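Local coordinates for protein tRNA (Adenine(22)-N(1))-methyltransferase (Mycoplasma capricolum subsp. capricolum, PDB 6QE6) that probably methylates the N1 atom of an adenine base in tRNA, with S-adenosyl-L-methionine as donor and S-adenosyl-L-homocysteine as cofactor product, at residues F24-V29 with A47-Y52; R146-S151 with I172-N177; D166-L171 with N199-S204. All coordinates share one frame; numbering follows the deposited sequence.

Overall arrangement
From the N terminus, interaction 1 comes first: helix 24-31 meets helix 48-55, closing a short loop that runs through strand 36-42. It is complete before the other two begin. Interaction 2 then opens at helix 143-151 and closes on the second half of strand 168-175, after the chain has run through strand 155-163. Interaction 3 starts on the first half of that same strand, before interaction 2 has closed, and ends at helix 200-217, so the two loops cross. Strand 168-175 thus ties helix 143-151, beside the sheet, to helix 200-217. It also touches interaction 1, where Y169 packs on R25 and L171 on V29.

Interaction 1: residues F24-V29 with A47-Y52; sequences FRLNQV and AYLPIY. With SAH (S-adenosyl-L-homocysteine), chain C.
The amide of N27 and the ring of Y52 stand nearly upright to each other, their planes 78° apart, with ND2 3.9 Å from Y52 OH and no hydrogen bond. Q28 OE1 lies over one face of the F24 ring, 3.3 Å above its plane and offset toward the rim. The guanidinium of R25 has the carboxylate of S-adenosyl-L-homocysteine beside it: O lies in its plane at the edge, and OXT approaches obliquely. This is the cofactor end of a class I, Rossmann-like methyltransferase. Helices 24-31 and 48-55 precede and follow strand 36-42, and here their short segments pass with axes 10.7 Å apart. L49 makes the main contact between the helices. Its CG is anti to the backbone N (chi1 173°), which sets CD1 beside L26 and CD2 against V29. CD2 meets V29 CG1 at 4.1 Å, the two side chains crossing at about a right angle, while L49 CD1 comes to 4.2 Å from the backbone O of L26. In turn, L26 CD1 reaches L49 CB. V29 and L49 rest on T111 of strand 109-115, and L26 and V29 on C113, so this apolar seam also packs on that strand. L26 also borders the cofactor, its CD2 4.1 Å from the ligand O. R25 holds the ligand carboxylate with a weak hydrogen bond, NH1 to OXT at 3.3 Å with an angle of 136° at the hydrogen.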
loop_
_atom_site.group_PDB
_atom_site.type_symbol
_atom_site.label_atom_id
_atom_site.label_comp_id
_atom_site.label_asym_id
_atom_site.label_seq_id
_atom_site.Cartn_x
_atom_site.Cartn_y
_atom_site.Cartn_z
ATOM N N PHE A 24 -0.050 -10.408 10.074
ATOM C CA PHE A 24 -0.031 -11.087 8.781
ATOM C C PHE A 24 0.236 -10.112 7.643
ATOM O O PHE A 24 1.044 -10.396 6.747
ATOM C CB PHE A 24 -1.350 -11.825 8.531
ATOM C CG PHE A 24 -1.386 -12.574 7.219
ATOM C CD1 PHE A 24 -0.700 -13.770 7.059
ATOM C CD2 PHE A 24 -2.092 -12.071 6.132
ATOM C CE1 PHE A 24 -0.727 -14.453 5.847
ATOM C CE2 PHE A 24 -2.104 -12.749 4.921
ATOM C CZ PHE A 24 -1.431 -13.940 4.789
ATOM N N ARG A 25 -0.442 -8.960 7.644
ATOM C CA ARG A 25 -0.249 -8.048 6.517
ATOM C C ARG A 25 1.152 -7.438 6.514
ATOM O O ARG A 25 1.718 -7.219 5.430
ATOM C CB ARG A 25 -1.314 -6.956 6.508
ATOM C CG ARG A 25 -1.359 -6.105 7.735
ATOM C CD ARG A 25 -2.592 -5.249 7.691
ATOM N NE ARG A 25 -3.161 -5.133 9.021
ATOM C CZ ARG A 25 -2.842 -4.168 9.869
ATOM N NH1 ARG A 25 -1.956 -3.231 9.501
ATOM N NH2 ARG A 25 -3.405 -4.149 11.075
ATOM N N LEU A 26 1.743 -7.196 7.698
ATOM C CA LEU A 26 3.115 -6.688 7.738
ATOM C C LEU A 26 4.107 -7.752 7.299
ATOM O O LEU A 26 5.111 -7.434 6.648
ATOM C CB LEU A 26 3.458 -6.165 9.137
ATOM C CG LEU A 26 2.901 -4.755 9.402
ATOM C CD1 LEU A 26 3.612 -4.074 10.547
ATOM C CD2 LEU A 26 2.976 -3.881 8.136
ATOM N N ASN A 27 3.844 -9.019 7.614
ATOM C CA ASN A 27 4.718 -10.053 7.084
ATOM C C ASN A 27 4.654 -10.108 5.573
ATOM O O ASN A 27 5.656 -10.433 4.930
ATOM C CB ASN A 27 4.374 -11.411 7.668
ATOM C CG ASN A 27 5.244 -11.747 8.837
ATOM O OD1 ASN A 27 4.835 -11.599 10.004
ATOM N ND2 ASN A 27 6.483 -12.161 8.545
ATOM N N GLN A 28 3.502 -9.789 4.987
ATOM C CA GLN A 28 3.408 -9.821 3.532
ATOM C C GLN A 28 4.305 -8.764 2.915
ATOM O O GLN A 28 4.970 -9.029 1.911
ATOM C CB GLN A 28 1.960 -9.650 3.074
ATOM C CG GLN A 28 1.011 -10.780 3.527
ATOM C CD GLN A 28 1.656 -12.149 3.447
ATOM O OE1 GLN A 28 1.824 -12.835 4.461
ATOM N NE2 GLN A 28 2.037 -12.550 2.250
ATOM N N VAL A 29 4.361 -7.574 3.524
ATOM C CA VAL A 29 5.306 -6.548 3.091
ATOM C C VAL A 29 6.757 -7.026 3.243
ATOM O O VAL A 29 7.610 -6.767 2.377
ATOM C CB VAL A 29 5.058 -5.242 3.869
ATOM C CG1 VAL A 29 6.196 -4.268 3.639
ATOM C CG2 VAL A 29 3.760 -4.620 3.448
ATOM N N ALA A 47 7.537 0.832 14.954
ATOM C CA ALA A 47 8.786 0.490 14.275
ATOM C C ALA A 47 9.088 -1.004 14.304
ATOM O O ALA A 47 10.237 -1.404 14.086
ATOM C CB ALA A 47 9.970 1.267 14.861
ATOM N N TYR A 48 8.074 -1.837 14.562
ATOM C CA TYR A 48 8.280 -3.283 14.535
ATOM C C TYR A 48 8.631 -3.789 13.135
ATOM O O TYR A 48 9.368 -4.771 13.006
ATOM C CB TYR A 48 7.040 -3.999 15.079
ATOM C CG TYR A 48 6.888 -3.900 16.592
ATOM C CD1 TYR A 48 7.920 -4.283 17.437
ATOM C CD2 TYR A 48 5.712 -3.430 17.169
ATOM C CE1 TYR A 48 7.801 -4.198 18.817
ATOM C CE2 TYR A 48 5.574 -3.343 18.551
ATOM C CZ TYR A 48 6.629 -3.729 19.373
ATOM O OH TYR A 48 6.515 -3.654 20.752
ATOM N N LEU A 49 8.130 -3.139 12.072
ATOM C CA LEU A 49 8.544 -3.547 10.729
ATOM C C LEU A 49 9.999 -3.176 10.445
ATOM O O LEU A 49 10.758 -4.053 9.986
ATOM C CB LEU A 49 7.582 -2.981 9.675
ATOM C CG LEU A 49 7.972 -3.181 8.201
ATOM C CD1 LEU A 49 8.006 -4.654 7.837
ATOM C CD2 LEU A 49 7.021 -2.430 7.241
ATOM N N PRO A 50 10.462 -1.935 10.680
ATOM C CA PRO A 50 11.910 -1.681 10.550
ATOM C C PRO A 50 12.762 -2.606 11.397
ATOM O O PRO A 50 13.791 -3.100 10.918
ATOM C CB PRO A 50 12.048 -0.217 10.991
ATOM C CG PRO A 50 10.756 0.400 10.635
ATOM C CD PRO A 50 9.715 -0.677 10.868
ATOM N N ILE A 51 12.359 -2.851 12.648
ATOM C CA ILE A 51 13.110 -3.743 13.529
ATOM C C ILE A 51 13.197 -5.141 12.927
ATOM O O ILE A 51 14.283 -5.717 12.816
ATOM C CB ILE A 51 12.477 -3.758 14.934
ATOM C CG1 ILE A 51 12.786 -2.449 15.666
ATOM C CG2 ILE A 51 12.944 -4.965 15.744
ATOM C CD1 ILE A 51 11.832 -2.155 16.788
ATOM N N TYR A 52 12.059 -5.702 12.512
ATOM C CA TYR A 52 12.066 -7.026 11.890
ATOM C C TYR A 52 13.010 -7.078 10.689
ATOM O O TYR A 52 13.823 -8.006 10.562
ATOM C CB TYR A 52 10.650 -7.412 11.460
ATOM C CG TYR A 52 10.576 -8.760 10.787
ATOM C CD1 TYR A 52 10.296 -9.903 11.536
ATOM C CD2 TYR A 52 10.792 -8.901 9.407
ATOM C CE1 TYR A 52 10.228 -11.158 10.950
ATOM C CE2 TYR A 52 10.730 -10.166 8.797
ATOM C CZ TYR A 52 10.440 -11.293 9.586
ATOM O OH TYR A 52 10.356 -12.557 9.038
HETATM N N SAH C . 2.645 1.020 10.073
HETATM C CA SAH C . 1.811 0.371 11.080
HETATM C CB SAH C . 0.963 1.407 11.833
HETATM C CG SAH C . -0.117 2.135 11.030
HETATM S SD SAH C . -1.128 3.212 12.080
HETATM C C SAH C . 0.908 -0.698 10.460
HETATM O O SAH C . 0.653 -0.690 9.251
HETATM O OXT SAH C . 0.407 -1.592 11.153
HETATM C "C5'" SAH C . -0.846 4.629 10.993
HETATM C "C4'" SAH C . 0.353 5.460 11.437
HETATM O "O4'" SAH C . 0.658 6.399 10.433
HETATM C "C3'" SAH C . 0.069 6.269 12.689
HETATM O "O3'" SAH C . 1.096 6.051 13.630
HETATM C "C2'" SAH C . 0.089 7.719 12.235
HETATM O "O2'" SAH C . 0.666 8.516 13.233
HETATM C "C1'" SAH C . 0.941 7.658 10.987
HETATM N N9 SAH C . 0.605 8.676 9.991
HETATM C C8 SAH C . -0.638 9.132 9.655
HETATM N N7 SAH C . -0.487 10.061 8.673
HETATM C C5 SAH C . 0.812 10.192 8.384
HETATM C C6 SAH C . 1.492 10.996 7.482
HETATM N N6 SAH C . 0.835 11.840 6.690
HETATM N N1 SAH C . 2.864 10.911 7.419
HETATM C C2 SAH C . 3.555 10.035 8.233
HETATM N N3 SAH C . 2.863 9.244 9.125
HETATM C C4 SAH C . 1.514 9.322 9.198
#

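Interaction 2: residues R146-S151 with I172-N177; sequences RLWAVS and IEINKN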
loop_
_atom_site.group_PDB
_atom_site.type_symbol
_atom_site.label_atom_id
_atom_site.label_comp_id
_atom_site.label_asym_id
_atom_site.label_seq_id
_atom_site.Cartn_x
_atom_site.Cartn_y
_atom_site.Cartn_z
ATOM N N ARG A 146 -3.122 2.929 -8.514
ATOM C CA ARG A 146 -2.753 2.290 -9.767
ATOM C C ARG A 146 -2.714 3.313 -10.902
ATOM O O ARG A 146 -1.823 3.269 -11.759
ATOM C CB ARG A 146 -3.721 1.139 -10.067
ATOM C CG ARG A 146 -3.466 -0.109 -9.199
ATOM C CD ARG A 146 -4.266 -1.355 -9.621
ATOM N NE ARG A 146 -5.653 -1.149 -9.279
ATOM C CZ ARG A 146 -6.311 -1.768 -8.303
ATOM N NH1 ARG A 146 -5.737 -2.702 -7.554
ATOM N NH2 ARG A 146 -7.573 -1.446 -8.102
ATOM N N LEU A 147 -3.660 4.255 -10.901
ATOM C CA LEU A 147 -3.652 5.350 -11.863
ATOM C C LEU A 147 -2.372 6.159 -11.747
ATOM O O LEU A 147 -1.766 6.543 -12.753
ATOM C CB LEU A 147 -4.863 6.247 -11.609
ATOM C CG LEU A 147 -5.617 6.952 -12.738
ATOM C CD1 LEU A 147 -5.563 6.167 -14.049
ATOM C CD2 LEU A 147 -7.071 7.140 -12.291
ATOM N N TRP A 148 -1.965 6.438 -10.513
ATOM C CA TRP A 148 -0.711 7.120 -10.264
ATOM C C TRP A 148 0.460 6.358 -10.876
ATOM O O TRP A 148 1.256 6.931 -11.630
ATOM C CB TRP A 148 -0.524 7.295 -8.763
ATOM C CG TRP A 148 0.704 8.040 -8.427
ATOM C CD1 TRP A 148 0.871 9.393 -8.449
ATOM C CD2 TRP A 148 1.958 7.482 -8.019
ATOM N NE1 TRP A 148 2.156 9.714 -8.077
ATOM C CE2 TRP A 148 2.845 8.559 -7.809
ATOM C CE3 TRP A 148 2.419 6.180 -7.811
ATOM C CZ2 TRP A 148 4.169 8.373 -7.378
ATOM C CZ3 TRP A 148 3.734 5.997 -7.394
ATOM C CH2 TRP A 148 4.594 7.094 -7.185
ATOM N N ALA A 149 0.570 5.058 -10.583
ATOM C CA ALA A 149 1.653 4.271 -11.170
ATOM C C ALA A 149 1.591 4.305 -12.690
ATOM O O ALA A 149 2.608 4.507 -13.352
ATOM C CB ALA A 149 1.619 2.822 -10.675
ATOM N N VAL A 150 0.404 4.109 -13.261
ATOM C CA VAL A 150 0.289 4.047 -14.717
ATOM C C VAL A 150 0.652 5.389 -15.347
ATOM O O VAL A 150 1.432 5.458 -16.304
ATOM C CB VAL A 150 -1.127 3.600 -15.116
ATOM C CG1 VAL A 150 -1.329 3.759 -16.634
ATOM C CG2 VAL A 150 -1.353 2.154 -14.683
ATOM N N SER A 151 0.095 6.476 -14.818
ATOM C CA SER A 151 0.305 7.779 -15.418
ATOM C C SER A 151 1.752 8.242 -15.321
ATOM O O SER A 151 2.155 9.111 -16.103
ATOM C CB SER A 151 -0.618 8.808 -14.766
ATOM O OG SER A 151 -0.213 9.053 -13.433
ATOM N N ILE A 172 0.129 -3.330 -2.773
ATOM C CA ILE A 172 0.594 -3.005 -4.111
ATOM C C ILE A 172 2.066 -2.606 -4.036
ATOM O O ILE A 172 2.475 -1.842 -3.152
ATOM C CB ILE A 172 -0.277 -1.900 -4.760
ATOM C CG1 ILE A 172 0.229 -1.557 -6.172
ATOM C CG2 ILE A 172 -0.407 -0.682 -3.844
ATOM C CD1 ILE A 172 -0.641 -0.570 -6.952
ATOM N N GLU A 173 2.872 -3.171 -4.929
ATOM C CA GLU A 173 4.299 -2.899 -5.004
ATOM C C GLU A 173 4.590 -2.186 -6.322
ATOM O O GLU A 173 4.225 -2.675 -7.396
ATOM C CB GLU A 173 5.136 -4.182 -4.897
ATOM C CG GLU A 173 6.571 -3.982 -5.415
ATOM C CD GLU A 173 7.566 -5.051 -4.951
ATOM O OE1 GLU A 173 7.124 -6.149 -4.534
ATOM O OE2 GLU A 173 8.796 -4.794 -5.016
ATOM N N ILE A 174 5.241 -1.032 -6.234
ATOM C CA ILE A 174 5.516 -0.189 -7.387
ATOM C C ILE A 174 7.027 -0.108 -7.568
ATOM O O ILE A 174 7.747 0.295 -6.640
ATOM C CB ILE A 174 4.893 1.206 -7.221
ATOM C CG1 ILE A 174 3.378 1.076 -7.052
ATOM C CG2 ILE A 174 5.242 2.110 -8.407
ATOM C CD1 ILE A 174 2.711 2.361 -6.642
ATOM N N ASN A 175 7.505 -0.522 -8.754
ATOM C CA ASN A 175 8.916 -0.476 -9.135
ATOM C C ASN A 175 9.119 0.656 -10.133
ATOM O O ASN A 175 8.773 0.516 -11.314
ATOM C CB ASN A 175 9.369 -1.801 -9.746
ATOM C CG ASN A 175 10.861 -1.803 -10.111
ATOM O OD1 ASN A 175 11.564 -0.802 -9.927
ATOM N ND2 ASN A 175 11.353 -2.941 -10.615
ATOM N N LYS A 176 9.726 1.754 -9.665
ATOM C CA LYS A 176 9.857 2.959 -10.480
ATOM C C LYS A 176 10.858 2.798 -11.610
ATOM O O LYS A 176 10.840 3.592 -12.555
ATOM C CB LYS A 176 10.254 4.157 -9.610
ATOM C CG LYS A 176 9.194 4.546 -8.590
ATOM C CD LYS A 176 9.750 5.514 -7.565
ATOM C CE LYS A 176 10.195 6.801 -8.244
ATOM N NZ LYS A 176 10.737 7.764 -7.246
ATOM N N ASN A 177 11.703 1.778 -11.558
ATOM C CA ASN A 177 12.732 1.604 -12.569
ATOM C C ASN A 177 12.304 0.671 -13.690
ATOM O O ASN A 177 13.125 0.333 -14.554
ATOM C CB ASN A 177 14.019 1.112 -11.911
ATOM C CG ASN A 177 14.675 2.194 -11.093
ATOM O OD1 ASN A 177 15.049 3.251 -11.625
ATOM N ND2 ASN A 177 14.790 1.964 -9.784
#
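A buried arginine makes the closest approach of this contact, and it does so with a methylene: R146 CG lies 3.6 Å from I172 CD1. The charged end goes elsewhere. The chain bends at its third torsion, and the guanidinium forms a salt bridge through NH1 with E159 while NE donates to the carbonyl of I188. I172 points toward the helix and is fully stretched: a chi1 of 180° puts CG1 opposite its own N, and the second torsion keeps the chain extended to CD1, so a single methyl at the end of the chain does the touching.

Two residues further along the strand, I174 also touches with CD1, but with CG1 turned beside the backbone N (chi1 -59°). It meets W148 at the edge of the indole, near the ring plane, 3.9 Å from CZ3 and 4.0 Å from CE3. The same methyl lies 4.2 Å from A149 CB, so one methyl touches both the indole edge and the alanine. A149 has no bulk beyond CB, and here the backbones come close, with the CA atoms of A149 and I174 7.0 Å apart. The indole also meets Y154 edge-to-face and the ring of H152. No hydrogen bond joins the two segments; the contact is wholly apolar. Past I174 the chain turns at N175, whose OD1 accepts from N177 N at 3.1 Å in an Asx turn.

The helix segment and the strand run almost the same way, 15° apart with axes 10.1 Å from each other. Helix 143-151 is the crossover of a beta-alpha-beta unit linking parallel strands 133-138 and 155-163, and strand 168-175 lies between them, antiparallel to both: the arrangement characteristic of the class I methyltransferase sheet.

Interaction 3: residues D166-L171 with N199-S204; sequences DHYYWL and NSLYIS
Y168 and L201 meet at the outer side of this contact. L201 CD1 sits at the edge of the Y168 ring, near its plane and 4.4 Å from CE1, a loose van der Waals touch. A chi1 of -178° turns L201 CG away from its own N, which brings CD1 from the flank of the helix to the strand. Two residues along the strand, W170 brings the pyrrole end of its indole to Y202: NE1 is 4.3 Å from CE1. A water lies between their polar atoms, accepting from W170 NE1 at 3.1 Å and sitting in the plane of the Y202 ring at its edge; its short approach to Y202 OH is doubtful.

The contact joins the last strand in sequence of the Rossmann-like methyltransferase sheet, 168-175, to helix 200-217, which pairs with helix 225-244 in the C-terminal helical region, probably the coiled coil known from other TrmK enzymes. F161 on neighbouring strand 155-163 lies against all four of these side chains, nearly parallel to Y168 and edge-to-face with W170. Y202 OH is held by a hydrogen bond to the carbonyl of F190.

N199 caps the helix start: its OD1 accepts from Y202 N at 2.9 Å, nearly straight at 169°, with the donor above the amide plane.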
loop_
_atom_site.group_PDB
_atom_site.type_symbol
_atom_site.label_atom_id
_atom_site.label_comp_id
_atom_site.label_asym_id
_atom_site.label_seq_id
_atom_site.Cartn_x
_atom_site.Cartn_y
_atom_site.Cartn_z
ATOM N N ASP A 166 -10.989 -8.555 10.789
ATOM C CA ASP A 166 -12.272 -8.039 10.306
ATOM C C ASP A 166 -12.096 -6.779 9.452
ATOM O O ASP A 166 -12.885 -5.838 9.543
ATOM C CB ASP A 166 -13.227 -7.786 11.480
ATOM C CG ASP A 166 -14.596 -8.409 11.260
ATOM O OD1 ASP A 166 -15.094 -8.393 10.108
ATOM O OD2 ASP A 166 -15.164 -8.941 12.235
ATOM N N HIS A 167 -11.049 -6.761 8.620
ATOM C CA HIS A 167 -10.733 -5.642 7.734
ATOM C C HIS A 167 -10.026 -6.161 6.487
ATOM O O HIS A 167 -9.270 -7.136 6.539
ATOM C CB HIS A 167 -9.830 -4.602 8.412
ATOM C CG HIS A 167 -10.558 -3.647 9.300
ATOM N ND1 HIS A 167 -10.911 -3.957 10.597
ATOM C CD2 HIS A 167 -10.987 -2.378 9.087
ATOM C CE1 HIS A 167 -11.533 -2.924 11.143
ATOM N NE2 HIS A 167 -11.595 -1.955 10.247
ATOM N N TYR A 168 -10.243 -5.480 5.370
ATOM C CA TYR A 168 -9.536 -5.806 4.141
ATOM C C TYR A 168 -8.419 -4.810 3.853
ATOM O O TYR A 168 -8.427 -3.661 4.309
ATOM C CB TYR A 168 -10.503 -5.877 2.963
ATOM C CG TYR A 168 -11.432 -7.032 3.138
ATOM C CD1 TYR A 168 -10.987 -8.329 2.957
ATOM C CD2 TYR A 168 -12.741 -6.837 3.549
ATOM C CE1 TYR A 168 -11.830 -9.411 3.141
ATOM C CE2 TYR A 168 -13.596 -7.915 3.742
ATOM C CZ TYR A 168 -13.133 -9.198 3.533
ATOM O OH TYR A 168 -13.973 -10.271 3.718
ATOM N N TYR A 169 -7.432 -5.289 3.103
ATOM C CA TYR A 169 -6.226 -4.530 2.822
ATOM C C TYR A 169 -5.774 -4.782 1.392
ATOM O O TYR A 169 -5.894 -5.897 0.871
ATOM C CB TYR A 169 -5.105 -4.895 3.784
ATOM C CG TYR A 169 -5.421 -4.552 5.210
ATOM C CD1 TYR A 169 -6.055 -5.475 6.046
ATOM C CD2 TYR A 169 -5.084 -3.307 5.727
ATOM C CE1 TYR A 169 -6.338 -5.161 7.331
ATOM C CE2 TYR A 169 -5.368 -2.987 7.021
ATOM C CZ TYR A 169 -6.004 -3.911 7.819
ATOM O OH TYR A 169 -6.288 -3.587 9.124
ATOM N N TRP A 170 -5.227 -3.742 0.778
ATOM C CA TRP A 170 -4.836 -3.764 -0.622
ATOM C C TRP A 170 -3.328 -3.566 -0.661
ATOM O O TRP A 170 -2.821 -2.489 -0.330
ATOM C CB TRP A 170 -5.571 -2.680 -1.415
ATOM C CG TRP A 170 -7.049 -2.941 -1.717
ATOM C CD1 TRP A 170 -7.573 -3.342 -2.908
ATOM C CD2 TRP A 170 -8.173 -2.774 -0.828
ATOM N NE1 TRP A 170 -8.944 -3.449 -2.823
ATOM C CE2 TRP A 170 -9.336 -3.112 -1.556
ATOM C CE3 TRP A 170 -8.305 -2.389 0.511
ATOM C CZ2 TRP A 170 -10.619 -3.063 -0.990
ATOM C CZ3 TRP A 170 -9.562 -2.337 1.065
ATOM C CH2 TRP A 170 -10.712 -2.674 0.314
ATOM N N LEU A 171 -2.605 -4.599 -1.042
ATOM C CA LEU A 171 -1.161 -4.509 -1.088
ATOM C C LEU A 171 -0.726 -4.327 -2.535
ATOM O O LEU A 171 -1.162 -5.077 -3.412
ATOM C CB LEU A 171 -0.523 -5.752 -0.465
ATOM C CG LEU A 171 1.000 -5.818 -0.519
ATOM C CD1 LEU A 171 1.590 -6.241 0.801
ATOM C CD2 LEU A 171 1.412 -6.787 -1.603
ATOM N N ASN A 199 -8.893 -15.796 -7.678
ATOM C CA ASN A 199 -8.734 -15.411 -6.272
ATOM C C ASN A 199 -10.106 -15.393 -5.602
ATOM O O ASN A 199 -10.839 -14.402 -5.686
ATOM C CB ASN A 199 -8.035 -14.061 -6.165
ATOM C CG ASN A 199 -7.679 -13.694 -4.742
ATOM O OD1 ASN A 199 -8.501 -13.821 -3.832
ATOM N ND2 ASN A 199 -6.455 -13.209 -4.541
ATOM N N SER A 200 -10.443 -16.484 -4.902
ATOM C CA SER A 200 -11.780 -16.602 -4.318
ATOM C C SER A 200 -12.017 -15.592 -3.200
ATOM O O SER A 200 -13.153 -15.148 -3.005
ATOM C CB SER A 200 -12.021 -18.027 -3.806
ATOM O OG SER A 200 -10.824 -18.608 -3.302
ATOM N N LEU A 201 -10.980 -15.211 -2.456
ATOM C CA LEU A 201 -11.170 -14.185 -1.433
ATOM C C LEU A 201 -11.626 -12.868 -2.065
ATOM O O LEU A 201 -12.649 -12.292 -1.666
ATOM C CB LEU A 201 -9.881 -13.994 -0.623
ATOM C CG LEU A 201 -9.920 -12.976 0.529
ATOM C CD1 LEU A 201 -10.861 -13.427 1.650
ATOM C CD2 LEU A 201 -8.530 -12.701 1.095
ATOM N N TYR A 202 -10.895 -12.402 -3.087
ATOM C CA TYR A 202 -11.196 -11.109 -3.707
ATOM C C TYR A 202 -12.503 -11.155 -4.493
ATOM O O TYR A 202 -13.273 -10.184 -4.495
ATOM C CB TYR A 202 -10.029 -10.685 -4.614
ATOM C CG TYR A 202 -10.097 -9.277 -5.138
ATOM C CD1 TYR A 202 -10.470 -8.227 -4.318
ATOM C CD2 TYR A 202 -9.772 -8.988 -6.464
ATOM C CE1 TYR A 202 -10.538 -6.929 -4.800
ATOM C CE2 TYR A 202 -9.829 -7.680 -6.958
ATOM C CZ TYR A 202 -10.216 -6.658 -6.118
ATOM O OH TYR A 202 -10.284 -5.363 -6.585
ATOM N N ILE A 203 -12.764 -12.261 -5.186
ATOM C CA ILE A 203 -14.033 -12.377 -5.892
ATOM C C ILE A 203 -15.186 -12.322 -4.900
ATOM O O ILE A 203 -16.189 -11.633 -5.125
ATOM C CB ILE A 203 -14.061 -13.659 -6.747
ATOM C CG1 ILE A 203 -13.046 -13.541 -7.889
ATOM C CG2 ILE A 203 -15.445 -13.888 -7.306
ATOM C CD1 ILE A 203 -12.781 -14.848 -8.603
ATOM N N SER A 204 -15.039 -13.009 -3.766
ATOM C CA SER A 204 -16.070 -12.983 -2.735
ATOM C C SER A 204 -16.336 -11.557 -2.264
ATOM O O SER A 204 -17.492 -11.118 -2.181
ATOM C CB SER A 204 -15.642 -13.869 -1.576
ATOM O OG SER A 204 -16.656 -13.879 -0.614
HETATM O O HOH W 1 -10.767 -3.262 -5.299
#